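Local coordinates for protein Non-reducing end beta-L-arabinofuranosidase (Bacteroides thetaiotaomicron, PDB 5MQO) that probably hydrolyses aceric acid linkages in plant pectin as a glycoside hydrolase of family GH127, at residues A[515-520]-A[531-536]; A[44-49]-A[471-476]. All blocks are in the same frame, centred on the assembly; numbering follows the deposited sequence.

How the contacts relate
Two sheets packed face to face can be followed through two contacts in this chain, both on the same side of its centre. Each joins the antiparallel sheet to the mixed sheet. Contact 2 uses the edge strand 44-46 and strand 474-477; contact 1 lies further in, on 514-521, three strands from 44-46, and on 529-535, two strands from 474-477. Their centres lie about 12 Å apart, and their nearest atoms, about 5 Å apart, do not touch. Contact 2 closes before contact 1 opens along the chain. It brings back a strand from the N-terminal region across some 420 residues, so the beta-sandwich is built from both early and late sequence, whereas contact 1 is local.

Contact 1: A[515-520]-A[531-536]; sequences VRVTLN and LFFRIP
Val517 packs against Phe533 and Leu531 across the interior of a beta-sandwich, the former on strand 514-521 of one sheet and the latter two on strand 529-535 of the other. As expected between facing sheets, no hydrogen bond crosses; backbone bonding runs within each sheet, for instance from Val517 to Val573.

The apolar contact divides between the two methyls of the valine. CG2 of Val517 meets the rim of the Phe533 ring, near the ring plane, at 3.6 Å from CE2. CG1 of the same valine, anti to the backbone N (chi1 178°), is turned instead to Leu531, so one branched side chain serves two neighbours on the opposing strand. Leu519 and Leu531 both also rest on Trp567, extending the apolar layer.

Polar and aromatic contacts lie on the other face of strand 529-535. There Phe532 stacks on Tyr482, while Arg534 forms salt bridges with Glu406 and Glu409 of helix 402-416, tying the sandwich to the helical part of the protein. Back in the interior, the looser of the valine's two contacts is the one from Val517 CG1 to Leu531 CD1, at 4.3 Å.

Contact 2: A[44-49]-A[471-476]; sequences VHWTNG and NYAYTL
Val44 faces Ala473 and Tyr474 across a beta-sandwich, the two backbones belonging to different sheets and coming closest at Val44 and Asn471, CA to CA 6.8 Å. No hydrogen bond links them. Strand 44-46 is an edge strand of the antiparallel sheet, paired through His45 with Thr490, and leads into a loop ending at Gly49, the N-cap residue of helix 50-69. The partner segment starts in the last residues of a 3-10 segment, 471-472, and then joins the mixed sheet, where Thr475 pairs with Tyr482.

Between these backbones the side chains form an apolar layer. Val44 supplies both methyls. Val44 CG2 reaches the edge of the Tyr474 ring, close to the ring plane, 3.7 Å from Tyr474 CD2. With chi1 at -179°, CG1 of Val44 stands across the CA–CB bond from the main-chain nitrogen and turns to the methyl of Ala473, 4.2 Å from Ala473 CB. That small side chain is shared: the indole of Trp46 comes to it from the next-but-one position along strand 44-46, and beyond the contact the same indole stacks with Trp51 of helix 50-69.

Tyr474 also gives the interface a polar element. Its ring extends from the mixed sheet across to the opposing one, where OH hydrogen-bonds OD1 of Asn489 and, weakly, OE1 of Gln505. The buried hydroxyl is thereby satisfied from the opposing sheet, and these bonds would restrict the ring whose edge Val44 touches. On the side facing the helices, Tyr472 packs edge-to-face with Trp393 of helix 382-399. At the Trp46 end of the layer, the indole atom CH2 of Trp46 lies 4.2 Å from Ala473 CB, in an oblique approach.

Contact 1: A[515-520]-A[531-536]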
# COMPACT_ATOMS: atom_id res chain seq x y z
N VAL A 515 -19.12 7.02 -10.44
CA VAL A 515 -18.29 6.33 -11.44
C VAL A 515 -19.10 5.93 -12.68
O VAL A 515 -20.22 5.48 -12.59
CB VAL A 515 -17.58 5.10 -10.83
CG1 VAL A 515 -16.59 4.47 -11.81
CG2 VAL A 515 -16.86 5.51 -9.56
N ARG A 516 -18.50 6.13 -13.84
CA ARG A 516 -19.09 5.72 -15.07
C ARG A 516 -18.08 4.86 -15.79
O ARG A 516 -16.95 5.31 -16.03
CB ARG A 516 -19.45 6.92 -15.92
CG ARG A 516 -20.05 6.57 -17.28
CD ARG A 516 -20.31 7.83 -18.07
NE ARG A 516 -21.30 8.67 -17.41
CZ ARG A 516 -21.69 9.86 -17.85
NH1 ARG A 516 -21.19 10.38 -18.97
NH2 ARG A 516 -22.59 10.53 -17.16
N VAL A 517 -18.53 3.65 -16.14
CA VAL A 517 -17.78 2.73 -16.97
C VAL A 517 -18.46 2.67 -18.34
O VAL A 517 -19.66 2.37 -18.45
CB VAL A 517 -17.65 1.33 -16.30
CG1 VAL A 517 -16.90 0.34 -17.20
CG2 VAL A 517 -16.90 1.49 -14.99
N THR A 518 -17.70 3.00 -19.36
CA THR A 518 -18.19 3.03 -20.72
C THR A 518 -17.43 1.96 -21.48
O THR A 518 -16.21 1.96 -21.42
CB THR A 518 -17.93 4.40 -21.36
OG1 THR A 518 -18.41 5.45 -20.48
CG2 THR A 518 -18.60 4.49 -22.72
N LEU A 519 -18.15 1.09 -22.19
CA LEU A 519 -17.55 0.03 -23.02
C LEU A 519 -17.28 0.42 -24.46
O LEU A 519 -18.22 0.48 -25.23
CB LEU A 519 -18.49 -1.16 -23.06
CG LEU A 519 -18.59 -1.85 -21.71
CD1 LEU A 519 -19.90 -2.60 -21.65
CD2 LEU A 519 -17.40 -2.79 -21.49
N ASN A 520 -16.01 0.65 -24.82
CA ASN A 520 -15.66 1.02 -26.21
C ASN A 520 -15.68 -0.16 -27.12
O ASN A 520 -16.44 -0.17 -28.05
CB ASN A 520 -14.28 1.66 -26.33
CG ASN A 520 -14.18 2.99 -25.63
OD1 ASN A 520 -13.07 3.44 -25.34
ND2 ASN A 520 -15.31 3.63 -25.33
N LEU A 531 -19.64 -7.46 -15.02
CA LEU A 531 -18.81 -6.35 -14.55
C LEU A 531 -19.10 -6.19 -13.08
O LEU A 531 -20.22 -5.85 -12.70
CB LEU A 531 -19.14 -5.04 -15.27
CG LEU A 531 -18.63 -4.88 -16.71
CD1 LEU A 531 -18.90 -3.46 -17.21
CD2 LEU A 531 -17.14 -5.19 -16.84
N PHE A 532 -18.09 -6.41 -12.25
CA PHE A 532 -18.26 -6.35 -10.80
C PHE A 532 -17.78 -5.00 -10.32
O PHE A 532 -16.73 -4.53 -10.76
CB PHE A 532 -17.44 -7.42 -10.12
CG PHE A 532 -17.79 -8.81 -10.53
CD1 PHE A 532 -17.27 -9.36 -11.69
CD2 PHE A 532 -18.57 -9.62 -9.71
CE1 PHE A 532 -17.55 -10.67 -12.06
CE2 PHE A 532 -18.86 -10.93 -10.06
CZ PHE A 532 -18.35 -11.46 -11.25
N PHE A 533 -18.54 -4.39 -9.41
CA PHE A 533 -18.15 -3.10 -8.78
C PHE A 533 -18.04 -3.26 -7.29
O PHE A 533 -19.01 -3.61 -6.61
CB PHE A 533 -19.17 -2.00 -9.11
CG PHE A 533 -19.29 -1.74 -10.57
CD1 PHE A 533 -20.07 -2.59 -11.37
CD2 PHE A 533 -18.58 -0.71 -11.16
CE1 PHE A 533 -20.14 -2.39 -12.72
CE2 PHE A 533 -18.66 -0.50 -12.51
CZ PHE A 533 -19.44 -1.34 -13.30
N ARG A 534 -16.85 -3.01 -6.76
CA ARG A 534 -16.67 -3.09 -5.32
C ARG A 534 -17.54 -2.01 -4.66
O ARG A 534 -17.58 -0.88 -5.13
CB ARG A 534 -15.20 -2.94 -4.94
CG ARG A 534 -14.92 -3.10 -3.45
CD ARG A 534 -13.44 -3.15 -3.18
NE ARG A 534 -12.88 -1.84 -3.36
CZ ARG A 534 -12.89 -0.87 -2.45
NH1 ARG A 534 -12.34 0.32 -2.75
NH2 ARG A 534 -13.43 -1.07 -1.25
N ILE A 535 -18.29 -2.40 -3.64
CA ILE A 535 -18.90 -1.44 -2.72
C ILE A 535 -17.99 -1.26 -1.49
O ILE A 535 -17.88 -2.20 -0.70
CB ILE A 535 -20.27 -1.92 -2.23
CG1 ILE A 535 -21.15 -2.35 -3.42
CG2 ILE A 535 -20.90 -0.84 -1.37
CD1 ILE A 535 -21.15 -1.38 -4.59
N PRO A 536 -17.34 -0.08 -1.35
CA PRO A 536 -16.50 0.20 -0.16
C PRO A 536 -17.16 -0.03 1.20
O PRO A 536 -18.36 0.18 1.35
CB PRO A 536 -16.12 1.68 -0.33
CG PRO A 536 -16.06 1.86 -1.80
CD PRO A 536 -17.12 0.95 -2.39

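Contact 2: A[44-49]-A[471-476]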
# COMPACT_ATOMS: atom_id res chain seq x y z
N VAL A 44 -3.83 -0.72 -18.25
CA VAL A 44 -4.57 0.36 -17.58
C VAL A 44 -3.70 1.61 -17.60
O VAL A 44 -2.55 1.56 -17.19
CB VAL A 44 -4.95 -0.04 -16.13
CG1 VAL A 44 -5.74 1.06 -15.43
CG2 VAL A 44 -5.77 -1.33 -16.12
N HIS A 45 -4.23 2.73 -18.13
CA HIS A 45 -3.62 4.07 -17.97
C HIS A 45 -4.56 4.96 -17.16
O HIS A 45 -5.73 5.08 -17.51
CB HIS A 45 -3.40 4.83 -19.30
CG HIS A 45 -2.80 4.03 -20.42
ND1 HIS A 45 -2.04 2.90 -20.23
CD2 HIS A 45 -2.81 4.26 -21.75
CE1 HIS A 45 -1.64 2.44 -21.41
NE2 HIS A 45 -2.08 3.26 -22.34
N TRP A 46 -4.05 5.63 -16.13
CA TRP A 46 -4.74 6.77 -15.53
C TRP A 46 -4.88 7.86 -16.60
O TRP A 46 -3.95 8.06 -17.40
CB TRP A 46 -3.99 7.39 -14.33
CG TRP A 46 -3.72 6.50 -13.20
CD1 TRP A 46 -2.49 6.22 -12.64
CD2 TRP A 46 -4.68 5.74 -12.45
NE1 TRP A 46 -2.64 5.34 -11.59
CE2 TRP A 46 -3.97 5.03 -11.45
CE3 TRP A 46 -6.07 5.60 -12.53
CZ2 TRP A 46 -4.60 4.20 -10.54
CZ3 TRP A 46 -6.70 4.76 -11.62
CH2 TRP A 46 -5.96 4.07 -10.63
N THR A 47 -6.01 8.56 -16.56
CA THR A 47 -6.33 9.68 -17.43
C THR A 47 -6.49 10.97 -16.60
O THR A 47 -5.49 11.56 -16.23
CB THR A 47 -7.59 9.37 -18.28
OG1 THR A 47 -8.67 9.04 -17.43
CG2 THR A 47 -7.34 8.19 -19.19
N ASN A 48 -7.72 11.37 -16.28
CA ASN A 48 -8.05 12.78 -15.93
C ASN A 48 -8.54 12.94 -14.52
O ASN A 48 -9.72 13.23 -14.32
CB ASN A 48 -9.16 13.34 -16.86
CG ASN A 48 -8.88 13.11 -18.32
OD1 ASN A 48 -7.84 13.54 -18.85
ND2 ASN A 48 -9.79 12.41 -19.00
N GLY A 49 -7.69 12.79 -13.53
CA GLY A 49 -8.15 13.10 -12.18
C GLY A 49 -7.04 13.00 -11.16
O GLY A 49 -5.89 13.33 -11.47
N ASN A 471 -1.86 -0.61 -11.78
CA ASN A 471 -1.88 -2.07 -11.79
C ASN A 471 -2.72 -2.67 -10.68
O ASN A 471 -2.80 -3.89 -10.62
CB ASN A 471 -0.48 -2.63 -11.67
CG ASN A 471 0.31 -2.44 -12.93
OD1 ASN A 471 0.21 -3.25 -13.86
ND2 ASN A 471 1.10 -1.39 -12.97
N TYR A 472 -3.33 -1.83 -9.84
CA TYR A 472 -4.27 -2.24 -8.79
C TYR A 472 -5.78 -1.87 -9.07
O TYR A 472 -6.66 -2.15 -8.25
CB TYR A 472 -3.79 -1.64 -7.45
CG TYR A 472 -2.41 -2.17 -7.06
CD1 TYR A 472 -2.30 -3.36 -6.36
CD2 TYR A 472 -1.23 -1.53 -7.46
CE1 TYR A 472 -1.07 -3.91 -6.07
CE2 TYR A 472 0.02 -2.06 -7.16
CZ TYR A 472 0.10 -3.25 -6.45
OH TYR A 472 1.31 -3.81 -6.10
N ALA A 473 -6.08 -1.30 -10.24
CA ALA A 473 -7.42 -0.76 -10.48
C ALA A 473 -8.42 -1.86 -10.73
O ALA A 473 -9.52 -1.77 -10.25
CB ALA A 473 -7.42 0.22 -11.63
N TYR A 474 -8.02 -2.91 -11.46
CA TYR A 474 -8.92 -4.01 -11.81
C TYR A 474 -8.29 -5.38 -11.54
O TYR A 474 -7.06 -5.51 -11.46
CB TYR A 474 -9.29 -3.98 -13.31
CG TYR A 474 -9.91 -2.69 -13.86
CD1 TYR A 474 -11.30 -2.47 -13.83
CD2 TYR A 474 -9.11 -1.72 -14.49
CE1 TYR A 474 -11.86 -1.29 -14.35
CE2 TYR A 474 -9.67 -0.56 -15.01
CZ TYR A 474 -11.04 -0.35 -14.94
OH TYR A 474 -11.57 0.80 -15.44
N THR A 475 -9.11 -6.42 -11.43
CA THR A 475 -8.63 -7.78 -11.64
C THR A 475 -9.56 -8.49 -12.59
O THR A 475 -10.68 -8.03 -12.86
CB THR A 475 -8.62 -8.56 -10.33
OG1 THR A 475 -9.89 -8.41 -9.70
CG2 THR A 475 -7.49 -8.07 -9.39
N LEU A 476 -9.13 -9.65 -13.05
CA LEU A 476 -9.95 -10.50 -13.93
C LEU A 476 -10.20 -11.86 -13.28
O LEU A 476 -9.51 -12.25 -12.34
CB LEU A 476 -9.25 -10.74 -15.26
CG LEU A 476 -8.53 -9.55 -15.92
CD1 LEU A 476 -7.60 -10.03 -17.02
CD2 LEU A 476 -9.54 -8.54 -16.46